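Local coordinates for protein peptidoglycan-N-acetylmuramic acid deacetylase PdaA (Bacillus subtilis, PDB 1NY1) that deacetylates N-acetylmuramic acid residues in peptidoglycan glycan strands, leading to muramic delta-lactam in the spore cortex, and is required for germination, at residues F49-E54 and L198-R203; Y57-L62 and P85-R90; K177-A182 and A206-D211. One frame throughout, in Å; residues are numbered along the deposited sequence.

Contact 1. Residues F49-E54 and L198-R203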
# COMPACT_ATOMS: atom_id res chain seq x y z
N PHE A 49 0.05 -3.54 -0.79
CA PHE A 49 -0.59 -4.41 0.18
C PHE A 49 -0.31 -3.92 1.60
O PHE A 49 0.71 -3.30 1.86
CB PHE A 49 -0.05 -5.84 0.05
CG PHE A 49 -0.18 -6.44 -1.32
CD1 PHE A 49 0.69 -6.08 -2.35
CD2 PHE A 49 -1.18 -7.38 -1.58
CE1 PHE A 49 0.57 -6.66 -3.62
CE2 PHE A 49 -1.30 -7.97 -2.84
CZ PHE A 49 -0.43 -7.60 -3.86
N ASP A 50 -1.25 -4.18 2.51
CA ASP A 50 -1.08 -3.83 3.92
C ASP A 50 -1.00 -5.20 4.60
O ASP A 50 -1.88 -6.04 4.41
CB ASP A 50 -2.29 -3.05 4.46
CG ASP A 50 -2.22 -1.56 4.17
OD1 ASP A 50 -1.30 -1.12 3.45
OD2 ASP A 50 -3.09 -0.81 4.69
N ASN A 51 0.06 -5.42 5.38
CA ASN A 51 0.26 -6.70 6.05
C ASN A 51 0.48 -6.53 7.55
O ASN A 51 1.56 -6.15 7.98
CB ASN A 51 1.47 -7.42 5.45
CG ASN A 51 1.26 -7.76 3.98
OD1 ASN A 51 0.68 -8.79 3.63
ND2 ASN A 51 1.71 -6.86 3.11
N GLY A 52 -0.56 -6.83 8.33
CA GLY A 52 -0.47 -6.70 9.78
C GLY A 52 -0.29 -8.05 10.46
O GLY A 52 0.27 -8.13 11.55
N TYR A 53 -0.77 -9.11 9.81
CA TYR A 53 -0.64 -10.47 10.32
C TYR A 53 -0.81 -11.44 9.16
O TYR A 53 -1.23 -11.05 8.07
CB TYR A 53 -1.68 -10.78 11.41
CG TYR A 53 -3.10 -10.70 10.94
CD1 TYR A 53 -3.76 -9.47 10.86
CD2 TYR A 53 -3.79 -11.84 10.54
CE1 TYR A 53 -5.06 -9.38 10.39
CE2 TYR A 53 -5.10 -11.77 10.07
CZ TYR A 53 -5.73 -10.53 9.99
OH TYR A 53 -7.01 -10.45 9.52
N GLU A 54 -0.50 -12.71 9.39
CA GLU A 54 -0.58 -13.72 8.35
C GLU A 54 -1.73 -14.71 8.58
O GLU A 54 -1.96 -15.14 9.71
CB GLU A 54 0.76 -14.46 8.27
CG GLU A 54 0.88 -15.55 7.21
CD GLU A 54 0.66 -15.04 5.79
OE1 GLU A 54 0.75 -13.82 5.56
OE2 GLU A 54 0.41 -15.88 4.90
N LEU A 198 -4.50 -3.66 -1.17
CA LEU A 198 -5.03 -5.00 -0.98
C LEU A 198 -4.51 -5.62 0.31
O LEU A 198 -3.51 -5.17 0.87
CB LEU A 198 -4.60 -5.91 -2.14
CG LEU A 198 -4.99 -5.49 -3.56
CD1 LEU A 198 -4.38 -6.46 -4.56
CD2 LEU A 198 -6.50 -5.46 -3.68
N HIS A 199 -5.23 -6.64 0.78
CA HIS A 199 -4.84 -7.38 1.98
C HIS A 199 -4.63 -8.79 1.46
O HIS A 199 -5.06 -9.11 0.35
CB HIS A 199 -5.96 -7.34 3.03
CG HIS A 199 -6.22 -5.96 3.54
ND1 HIS A 199 -5.41 -5.35 4.48
CD2 HIS A 199 -7.11 -5.02 3.15
CE1 HIS A 199 -5.79 -4.10 4.64
NE2 HIS A 199 -6.82 -3.87 3.84
N THR A 200 -3.96 -9.64 2.23
CA THR A 200 -3.70 -11.00 1.78
C THR A 200 -4.21 -12.04 2.77
O THR A 200 -3.75 -13.18 2.76
CB THR A 200 -2.18 -11.22 1.57
OG1 THR A 200 -1.52 -11.20 2.85
CG2 THR A 200 -1.60 -10.13 0.68
N VAL A 201 -5.17 -11.66 3.60
CA VAL A 201 -5.71 -12.56 4.61
C VAL A 201 -7.04 -13.25 4.30
O VAL A 201 -7.40 -14.22 4.96
CB VAL A 201 -5.88 -11.83 5.97
CG1 VAL A 201 -4.52 -11.37 6.48
CG2 VAL A 201 -6.81 -10.63 5.81
N SER A 202 -7.76 -12.76 3.30
CA SER A 202 -9.07 -13.34 2.99
C SER A 202 -9.06 -14.49 1.99
O SER A 202 -8.29 -14.49 1.03
CB SER A 202 -10.01 -12.23 2.50
OG SER A 202 -11.37 -12.62 2.65
N ARG A 203 -9.93 -15.47 2.23
CA ARG A 203 -10.02 -16.65 1.37
C ARG A 203 -10.03 -16.31 -0.12
O ARG A 203 -10.79 -15.45 -0.57
CB ARG A 203 -11.27 -17.46 1.72
CG ARG A 203 -11.41 -18.75 0.91
CD ARG A 203 -12.56 -19.59 1.42
NE ARG A 203 -13.82 -18.86 1.35
CZ ARG A 203 -14.52 -18.68 0.23
NH1 ARG A 203 -14.08 -19.20 -0.91
NH2 ARG A 203 -15.65 -17.98 0.26
O HOH W 1 -2.95 -8.48 4.61
O HOH W 2 -0.96 -10.23 5.47
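Phe49 and Leu198 form the last parallel bridge between their two strands, and a backbone bond closes it: Asp50 N donates to Leu198 O over 3.0 Å, at 155°. The same oxygen takes a CA-H contact from Phe49. Beyond it the chains part, and water spans the gap. One molecule donates to Asp50 O and accepts from Thr200 N, lying in plane at the edge of the His199 ring; a second donates to Asn51 OD1 and Tyr53 O and meets Thr200 OG1, which is also hydrogen-bonded to Thr58 OG1.

Apolar contacts flank this seam. Phe49 lies alongside Leu198, CD2 3.8 Å from Leu198 CB, while the same ring carbon comes 3.6 Å from Thr200 CG2. Were Phe49 replaced by an alanine, Leu198 and the Thr200 methyl would probably lose their aromatic neighbour and face a gap. Tyr53 CG stands between its backbone N and carbonyl carbon (chi1 62°), and from there the ring reaches Val201, whose CG1 sits over one face, a CH-pi contact 4.0 Å from the centroid.

Asp50 and His199, by similarity proton acceptor and proton donor, come close at the strand ends, Asp50 CB 3.7 Å from His199 CE1. Asp50 is salt-bridged to Arg140 and touches the metal ligand His101; Asp170 accepts from His199 N. Phe49 stacks on Phe74 of strand 73-76, and Val61 of helix 58-67 packs against Phe49 and Thr200.

Contact 2. Residues Y57-L62 and P85-R90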
# COMPACT_ATOMS: atom_id res chain seq x y z
N TYR A 57 -2.13 -17.06 3.23
CA TYR A 57 -2.20 -16.85 1.80
C TYR A 57 -1.11 -16.00 1.17
O TYR A 57 -1.01 -15.93 -0.06
CB TYR A 57 -3.57 -16.24 1.43
CG TYR A 57 -4.76 -17.02 1.96
CD1 TYR A 57 -5.03 -18.30 1.50
CD2 TYR A 57 -5.60 -16.47 2.93
CE1 TYR A 57 -6.11 -19.04 2.00
CE2 TYR A 57 -6.68 -17.19 3.43
CZ TYR A 57 -6.93 -18.48 2.96
OH TYR A 57 -7.97 -19.22 3.47
N THR A 58 -0.26 -15.37 1.97
CA THR A 58 0.77 -14.51 1.38
C THR A 58 1.73 -15.26 0.46
O THR A 58 2.19 -14.70 -0.53
CB THR A 58 1.52 -13.74 2.47
OG1 THR A 58 0.57 -12.97 3.23
CG2 THR A 58 2.52 -12.77 1.85
N PRO A 59 2.06 -16.52 0.78
CA PRO A 59 2.98 -17.26 -0.10
C PRO A 59 2.36 -17.37 -1.49
O PRO A 59 3.06 -17.21 -2.50
CB PRO A 59 3.09 -18.62 0.59
CG PRO A 59 3.03 -18.25 2.03
CD PRO A 59 1.90 -17.23 2.06
N LYS A 60 1.06 -17.64 -1.56
CA LYS A 60 0.40 -17.75 -2.86
C LYS A 60 0.37 -16.40 -3.57
O LYS A 60 0.54 -16.33 -4.79
CB LYS A 60 -1.02 -18.31 -2.72
CG LYS A 60 -1.07 -19.82 -2.46
CD LYS A 60 -2.48 -20.40 -2.63
CE LYS A 60 -3.45 -19.84 -1.59
NZ LYS A 60 -4.87 -20.27 -1.83
N VAL A 61 0.16 -15.32 -2.82
CA VAL A 61 0.14 -13.99 -3.42
C VAL A 61 1.50 -13.70 -4.05
O VAL A 61 1.58 -13.15 -5.16
CB VAL A 61 -0.16 -12.90 -2.36
CG1 VAL A 61 0.16 -11.52 -2.93
CG2 VAL A 61 -1.63 -12.97 -1.96
N LEU A 62 2.57 -14.06 -3.35
CA LEU A 62 3.91 -13.84 -3.88
C LEU A 62 4.13 -14.69 -5.14
O LEU A 62 4.77 -14.23 -6.08
CB LEU A 62 4.95 -14.18 -2.80
CG LEU A 62 5.07 -13.13 -1.68
CD1 LEU A 62 5.95 -13.66 -0.55
CD2 LEU A 62 5.65 -11.83 -2.24
N PRO A 85 9.32 -13.69 9.36
CA PRO A 85 10.65 -13.37 8.80
C PRO A 85 10.90 -13.95 7.41
O PRO A 85 11.44 -13.27 6.53
CB PRO A 85 11.61 -13.97 9.83
CG PRO A 85 10.81 -13.96 11.10
CD PRO A 85 9.44 -14.37 10.65
N GLN A 86 10.52 -15.21 7.20
CA GLN A 86 10.73 -15.86 5.91
C GLN A 86 9.98 -15.16 4.78
O GLN A 86 10.50 -15.05 3.67
CB GLN A 86 10.32 -17.33 5.99
CG GLN A 86 11.04 -18.11 7.08
CD GLN A 86 10.84 -19.61 6.98
OE1 GLN A 86 9.71 -20.10 6.96
NE2 GLN A 86 11.95 -20.35 6.92
N LEU A 87 8.77 -14.68 5.05
CA LEU A 87 7.99 -13.99 4.03
C LEU A 87 8.65 -12.66 3.69
O LEU A 87 8.72 -12.27 2.52
CB LEU A 87 6.56 -13.75 4.50
CG LEU A 87 5.65 -14.98 4.52
CD1 LEU A 87 4.30 -14.61 5.12
CD2 LEU A 87 5.47 -15.50 3.10
N ILE A 88 9.15 -11.96 4.70
CA ILE A 88 9.81 -10.68 4.49
C ILE A 88 11.01 -10.91 3.58
O ILE A 88 11.30 -10.11 2.69
CB ILE A 88 10.32 -10.08 5.82
CG1 ILE A 88 9.13 -9.63 6.68
CG2 ILE A 88 11.29 -8.93 5.53
CD1 ILE A 88 8.26 -8.54 6.04
N LYS A 89 11.71 -12.01 3.82
CA LYS A 89 12.89 -12.35 3.04
C LYS A 89 12.48 -12.62 1.59
O LYS A 89 13.18 -12.22 0.65
CB LYS A 89 13.57 -13.60 3.63
CG LYS A 89 15.00 -13.82 3.16
CD LYS A 89 16.02 -13.39 4.22
CE LYS A 89 15.98 -14.32 5.43
NZ LYS A 89 17.01 -13.96 6.46
N ARG A 90 11.34 -13.28 1.39
CA ARG A 90 10.86 -13.56 0.04
C ARG A 90 10.54 -12.27 -0.70
O ARG A 90 10.89 -12.11 -1.86
CB ARG A 90 9.59 -14.42 0.05
CG ARG A 90 9.81 -15.91 0.18
CD ARG A 90 8.57 -16.66 -0.29
NE ARG A 90 8.32 -16.48 -1.72
CZ ARG A 90 7.26 -16.95 -2.36
NH1 ARG A 90 6.34 -17.64 -1.70
NH2 ARG A 90 7.12 -16.75 -3.67
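Arg90 lays one face of its guanidinium over Leu62, whose CB stands 3.4 Å above the plane and toward the rim of the group. The two side chains run past each other in opposite directions, which brings Leu62 CD1 back along the arginine's aliphatic part, 3.8 Å from Arg90 CB. A bend at chi3 (66°) turns the end of the arginine toward helix 58-62, where NH1 makes a weak hydrogen bond to the backbone Pro59 O, 3.4 Å long and only 135° at the hydrogen. The stronger holds on the group are ionic and lie elsewhere: NE pairs with Glu94 and NH2 with Asp63, and these probably do more than the carbonyl to fix its rotation.

The other anchor is Leu87, whose two methyls divide between neighbouring residues. CD1 reaches Thr58, 3.9 Å from its CB, whereas CD2 rests 3.8 Å from Pro59 CG and also approaches Leu62 CD1 at 4.1 Å. Its CG stands opposite the carbonyl carbon, an arrangement that sends the fork between the helices. Thr58 gives Leu87 its carbon side, while its hydroxyl is engaged with Glu54 and Thr200.

The two short helical segments run nearly parallel, 9° apart with axes 10.9 Å from each other, so side chains rather than backbones fill the interface. Helices 58-67 and 85-93 lie on successive beta-alpha-beta crossovers, from strand 44-51 to 73-76 and on to 97-100. Phe80 of helix 78-83 touches Leu87, and helix 205-219 packs against Val61 on another part of helix 58-67.

Contact 3. Residues K177-A182 and A206-D211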
# COMPACT_ATOMS: atom_id res chain seq x y z
N LYS A 177 -15.88 -13.25 1.74
CA LYS A 177 -16.77 -13.41 0.60
C LYS A 177 -16.33 -14.24 -0.60
O LYS A 177 -17.16 -14.63 -1.42
CB LYS A 177 -17.27 -12.04 0.15
CG LYS A 177 -18.01 -11.31 1.27
CD LYS A 177 -18.74 -10.06 0.83
CE LYS A 177 -19.51 -9.46 2.01
NZ LYS A 177 -20.44 -8.37 1.62
N GLY A 178 -15.04 -14.52 -0.73
CA GLY A 178 -14.62 -15.33 -1.85
C GLY A 178 -13.92 -14.63 -2.99
O GLY A 178 -13.71 -13.41 -2.97
N LYS A 179 -13.57 -15.41 -4.00
CA LYS A 179 -12.85 -14.90 -5.15
C LYS A 179 -13.61 -13.90 -6.01
O LYS A 179 -13.09 -12.84 -6.33
CB LYS A 179 -12.40 -16.06 -6.04
CG LYS A 179 -11.39 -15.63 -7.09
CD LYS A 179 -11.00 -16.75 -8.02
CE LYS A 179 -12.09 -17.05 -9.04
NZ LYS A 179 -11.58 -17.94 -10.13
N LYS A 180 -14.84 -14.24 -6.38
CA LYS A 180 -15.63 -13.35 -7.21
C LYS A 180 -15.80 -11.95 -6.62
O LYS A 180 -15.67 -10.96 -7.33
CB LYS A 180 -17.00 -13.98 -7.50
CG LYS A 180 -17.91 -13.12 -8.37
CD LYS A 180 -19.23 -13.84 -8.63
CE LYS A 180 -20.27 -12.91 -9.20
NZ LYS A 180 -19.81 -12.24 -10.44
N TYR A 181 -16.06 -11.86 -5.32
CA TYR A 181 -16.24 -10.56 -4.68
C TYR A 181 -15.04 -9.65 -4.89
O TYR A 181 -15.18 -8.49 -5.30
CB TYR A 181 -16.49 -10.72 -3.18
CG TYR A 181 -16.83 -9.41 -2.49
CD1 TYR A 181 -18.11 -8.87 -2.59
CD2 TYR A 181 -15.86 -8.71 -1.78
CE1 TYR A 181 -18.42 -7.65 -1.98
CE2 TYR A 181 -16.16 -7.48 -1.17
CZ TYR A 181 -17.45 -6.96 -1.28
OH TYR A 181 -17.76 -5.76 -0.69
N ALA A 182 -13.85 -10.17 -4.60
CA ALA A 182 -12.60 -9.41 -4.73
C ALA A 182 -12.27 -9.11 -6.19
O ALA A 182 -11.89 -7.99 -6.53
CB ALA A 182 -11.45 -10.19 -4.09
N ALA A 206 -5.58 -14.53 -3.33
CA ALA A 206 -4.49 -14.77 -4.28
C ALA A 206 -5.04 -15.17 -5.66
O ALA A 206 -4.53 -14.72 -6.69
CB ALA A 206 -3.55 -15.85 -3.76
N GLU A 207 -6.06 -16.02 -5.65
CA GLU A 207 -6.69 -16.47 -6.89
C GLU A 207 -7.40 -15.29 -7.56
O GLU A 207 -7.37 -15.15 -8.78
CB GLU A 207 -7.69 -17.59 -6.60
CG GLU A 207 -7.09 -18.95 -6.19
CD GLU A 207 -6.43 -18.96 -4.81
OE1 GLU A 207 -6.70 -18.07 -3.98
OE2 GLU A 207 -5.65 -19.90 -4.55
N ALA A 208 -8.05 -14.44 -6.76
CA ALA A 208 -8.74 -13.29 -7.32
C ALA A 208 -7.71 -12.37 -7.98
O ALA A 208 -7.93 -11.88 -9.08
CB ALA A 208 -9.51 -12.53 -6.23
N LEU A 209 -6.59 -12.16 -7.30
CA LEU A 209 -5.53 -11.30 -7.83
C LEU A 209 -4.96 -11.88 -9.13
O LEU A 209 -4.68 -11.15 -10.08
CB LEU A 209 -4.41 -11.14 -6.81
CG LEU A 209 -3.21 -10.27 -7.21
CD1 LEU A 209 -3.64 -8.81 -7.42
CD2 LEU A 209 -2.15 -10.34 -6.11
N ASP A 210 -4.78 -13.20 -9.16
CA ASP A 210 -4.26 -13.87 -10.34
C ASP A 210 -5.18 -13.56 -11.54
O ASP A 210 -4.71 -13.14 -12.60
CB ASP A 210 -4.21 -15.38 -10.07
CG ASP A 210 -3.45 -16.16 -11.14
OD1 ASP A 210 -2.95 -15.56 -12.12
OD2 ASP A 210 -3.37 -17.39 -10.99
N ASP A 211 -6.48 -13.75 -11.36
CA ASP A 211 -7.46 -13.48 -12.42
C ASP A 211 -7.52 -12.00 -12.80
O ASP A 211 -7.63 -11.65 -13.97
CB ASP A 211 -8.86 -13.93 -12.00
CG ASP A 211 -8.98 -15.44 -11.84
OD1 ASP A 211 -7.99 -16.15 -12.14
OD2 ASP A 211 -10.05 -15.91 -11.42
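Lys179 reaches to helix 205-219, passing Ala208 and Glu207, and meets Asp211 at about a right angle. With CG opposite the backbone N (chi1 -167°), the chain leaves helix 179-182 toward its partner; a bend at chi3 (75°) then delivers NZ to Asp211 OD2. The resulting salt bridge measures 2.9 Å and meets the oxygen nearly in line with its C-O bond.

The methylene groups on the way are used as well. Lys179 CG lies 3.5 Å from Ala208 CA, close against the backbone, and CD passes 3.7 Å from Glu207 CB. Glu207 also crosses the lysine at about a right angle, but its chain bends at chi2 and carries the carboxylate off to Lys60, so what it offers Lys179 is carbon.

Deeper in, Ala182 CB stands 3.7 Å from Ala208 CB. The small Ala208 lets the backbones come close here: its CA is 4.9 Å from Lys179 CA. The contact joins helix 179-188, which precedes strand 194-198, to helix 205-219, which follows it.

The chemistry is layered, with buried methyls on one side and an ion pair between partly exposed residues on the other. Lys179 belongs to the first turn after the N-cap Gly178, where the helix dipole would probably disfavour a positive charge; the carboxylate of Asp211 is likely to compensate for it.

Contact 1 lies in the parallel sheet, at the ends of strands 44-51 and 194-198, and contacts 2 and 3 lie in the helices packed beside it. Contact 2 is centred 11 Å from contact 1 and contact 3 13 Å, while contacts 2 and 3 are 18 Å apart. Along the chain, contact 2 falls wholly between the two halves of contact 1, whereas contacts 1 and 3 interleave. Helix 58-67 ties the set together: Thr58 probably hydrogen-bonds Thr200 of contact 1, and Lys60 forms a salt bridge with Glu207 of contact 3. Leu209 in turn touches Phe49 and Leu198. The putative catalytic pair at the strand ends is thus backed by connected helices of the NodB homology region.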